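GTPase activator-like protein (Chaetomium thermophilum, PDB 5HIU) is the fungal counterpart of TSC2, here its N-terminal helical part, and the whole protein probably acts as a GTPase activator. Local coordinates at residues R294-N299 with D307-V312. Residues are numbered along the deposited sequence; the frame is centred on the assembly and turned at random.
Sequences RSYSPN and DTVRDV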
loop_
_atom_site.group_PDB
_atom_site.type_symbol
_atom_site.label_atom_id
_atom_site.label_comp_id
_atom_site.label_asym_id
_atom_site.label_seq_id
_atom_site.Cartn_x
_atom_site.Cartn_y
_atom_site.Cartn_z
ATOM N N ARG A 294 -22.962 -5.634 4.530
ATOM C CA ARG A 294 -23.767 -6.689 5.182
ATOM C C ARG A 294 -23.422 -6.856 6.668
ATOM O O ARG A 294 -24.304 -6.753 7.502
ATOM C CB ARG A 294 -23.625 -8.031 4.452
ATOM N N SER A 295 -22.147 -7.098 6.991
ATOM C CA SER A 295 -21.644 -7.060 8.391
ATOM C C SER A 295 -22.161 -5.882 9.212
ATOM O O SER A 295 -22.376 -6.039 10.419
ATOM C CB SER A 295 -20.106 -6.991 8.465
ATOM O OG SER A 295 -19.485 -7.772 7.475
ATOM N N TYR A 296 -22.320 -4.709 8.580
ATOM C CA TYR A 296 -22.568 -3.471 9.320
ATOM C C TYR A 296 -23.634 -3.674 10.420
ATOM O O TYR A 296 -24.528 -4.509 10.303
ATOM C CB TYR A 296 -22.911 -2.270 8.403
ATOM C CG TYR A 296 -23.229 -1.020 9.208
ATOM C CD1 TYR A 296 -22.231 -0.320 9.860
ATOM C CD2 TYR A 296 -24.533 -0.582 9.376
ATOM C CE1 TYR A 296 -22.511 0.791 10.646
ATOM C CE2 TYR A 296 -24.821 0.531 10.152
ATOM C CZ TYR A 296 -23.806 1.222 10.794
ATOM O OH TYR A 296 -24.092 2.335 11.595
ATOM N N SER A 297 -23.490 -2.945 11.518
ATOM C CA SER A 297 -24.534 -2.893 12.536
ATOM C C SER A 297 -24.314 -1.623 13.366
ATOM O O SER A 297 -23.259 -1.470 14.009
ATOM C CB SER A 297 -24.518 -4.153 13.414
ATOM O OG SER A 297 -25.823 -4.495 13.833
ATOM N N PRO A 298 -25.288 -0.694 13.323
ATOM C CA PRO A 298 -25.195 0.564 14.080
ATOM C C PRO A 298 -24.854 0.384 15.590
ATOM O O PRO A 298 -25.702 -0.056 16.386
ATOM C CB PRO A 298 -26.588 1.201 13.889
ATOM C CG PRO A 298 -27.223 0.502 12.727
ATOM C CD PRO A 298 -26.576 -0.840 12.604
ATOM N N ASN A 299 -23.622 0.748 15.960
ATOM C CA ASN A 299 -23.062 0.504 17.297
ATOM C C ASN A 299 -23.084 1.742 18.213
ATOM O O ASN A 299 -22.571 2.800 17.828
ATOM C CB ASN A 299 -21.603 0.031 17.150
ATOM C CG ASN A 299 -21.047 -0.622 18.415
ATOM O OD1 ASN A 299 -21.440 -0.309 19.542
ATOM N ND2 ASN A 299 -20.110 -1.533 18.224
ATOM N N ASP A 307 -15.413 3.347 12.931
ATOM C CA ASP A 307 -14.503 2.309 12.434
ATOM C C ASP A 307 -15.151 1.513 11.306
ATOM O O ASP A 307 -14.542 1.324 10.253
ATOM C CB ASP A 307 -14.052 1.359 13.562
ATOM C CG ASP A 307 -12.822 1.862 14.311
ATOM O OD1 ASP A 307 -11.959 2.520 13.691
ATOM O OD2 ASP A 307 -12.718 1.578 15.526
ATOM N N THR A 308 -16.384 1.065 11.525
ATOM C CA THR A 308 -17.112 0.315 10.502
ATOM C C THR A 308 -17.671 1.200 9.382
ATOM O O THR A 308 -17.753 0.754 8.235
ATOM C CB THR A 308 -18.269 -0.501 11.115
ATOM O OG1 THR A 308 -17.778 -1.273 12.221
ATOM C CG2 THR A 308 -18.889 -1.434 10.064
ATOM N N VAL A 309 -18.079 2.430 9.719
ATOM C CA VAL A 309 -18.514 3.429 8.715
ATOM C C VAL A 309 -17.363 3.772 7.761
ATOM O O VAL A 309 -17.553 3.817 6.537
ATOM C CB VAL A 309 -19.079 4.720 9.372
ATOM C CG1 VAL A 309 -18.994 5.931 8.447
ATOM C CG2 VAL A 309 -20.529 4.504 9.803
ATOM N N ARG A 310 -16.180 4.020 8.325
ATOM C CA ARG A 310 -14.969 4.179 7.524
ATOM C C ARG A 310 -14.997 3.128 6.435
ATOM O O ARG A 310 -14.994 3.457 5.263
ATOM C CB ARG A 310 -13.707 4.029 8.398
ATOM C CG ARG A 310 -12.440 3.594 7.657
ATOM C CD ARG A 310 -11.247 3.466 8.596
ATOM N NE ARG A 310 -11.458 2.459 9.639
ATOM C CZ ARG A 310 -10.580 2.150 10.595
ATOM N NH1 ARG A 310 -9.407 2.764 10.665
ATOM N NH2 ARG A 310 -10.879 1.216 11.489
ATOM N N ASP A 311 -15.063 1.869 6.861
ATOM C CA ASP A 311 -15.092 0.711 5.969
ATOM C C ASP A 311 -16.232 0.776 4.959
ATOM O O ASP A 311 -16.050 0.449 3.783
ATOM C CB ASP A 311 -15.236 -0.600 6.759
ATOM C CG ASP A 311 -14.101 -0.833 7.751
ATOM O OD1 ASP A 311 -12.926 -0.482 7.467
ATOM O OD2 ASP A 311 -14.395 -1.392 8.826
ATOM N N VAL A 312 -17.408 1.176 5.423
ATOM C CA VAL A 312 -18.582 1.227 4.563
ATOM C C VAL A 312 -18.416 2.231 3.424
ATOM O O VAL A 312 -18.711 1.901 2.279
ATOM C CB VAL A 312 -19.856 1.545 5.363
ATOM C CG1 VAL A 312 -21.034 1.754 4.425
ATOM C CG2 VAL A 312 -20.160 0.415 6.332
#
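In the linker between two successive helices, 281-294 and 302-322, of an elongated alpha-solenoid-like array, Tyr296 turns one ring edge to Thr308, while Val309 and Val312 of the same helix approach its CD1-CE1 side obliquely. Three methyl groups receive the ring. Thr308 CG2 comes closest, meeting the edge in the ring plane, with CD1 of Tyr296 3.5 Å away. Of the two valines, Val312 CG2 lies 4.2 Å from Tyr296 CD1, and Val309 CG2 is 4.3 Å from Tyr296 CE1. Residues 308, 309 and 312 share one side of the helix because steps of one and four residues bring them together, and Val312 N is bonded to Thr308 O (2.9 Å) in the regular helical pattern. Thr308 suits the border of the patch: CG2 stands opposite its backbone N and offers the methyl to the tyrosine, while OG1, beside that N, leaves the touching to carbon. Tyrosine supplies apolar edge carbons to the methyls and keeps its phenol oxygen at the far end of the ring; its CB points toward the helix, and CG anti to the backbone N (chi1 177°) extends the ring from there. Val312 also packs on Leu293 of helix 281-294. No hydrogen bond joins the two segments; between them the contact is apolar packing around one aromatic ring, with little directional specificity and a fit that depends on shape.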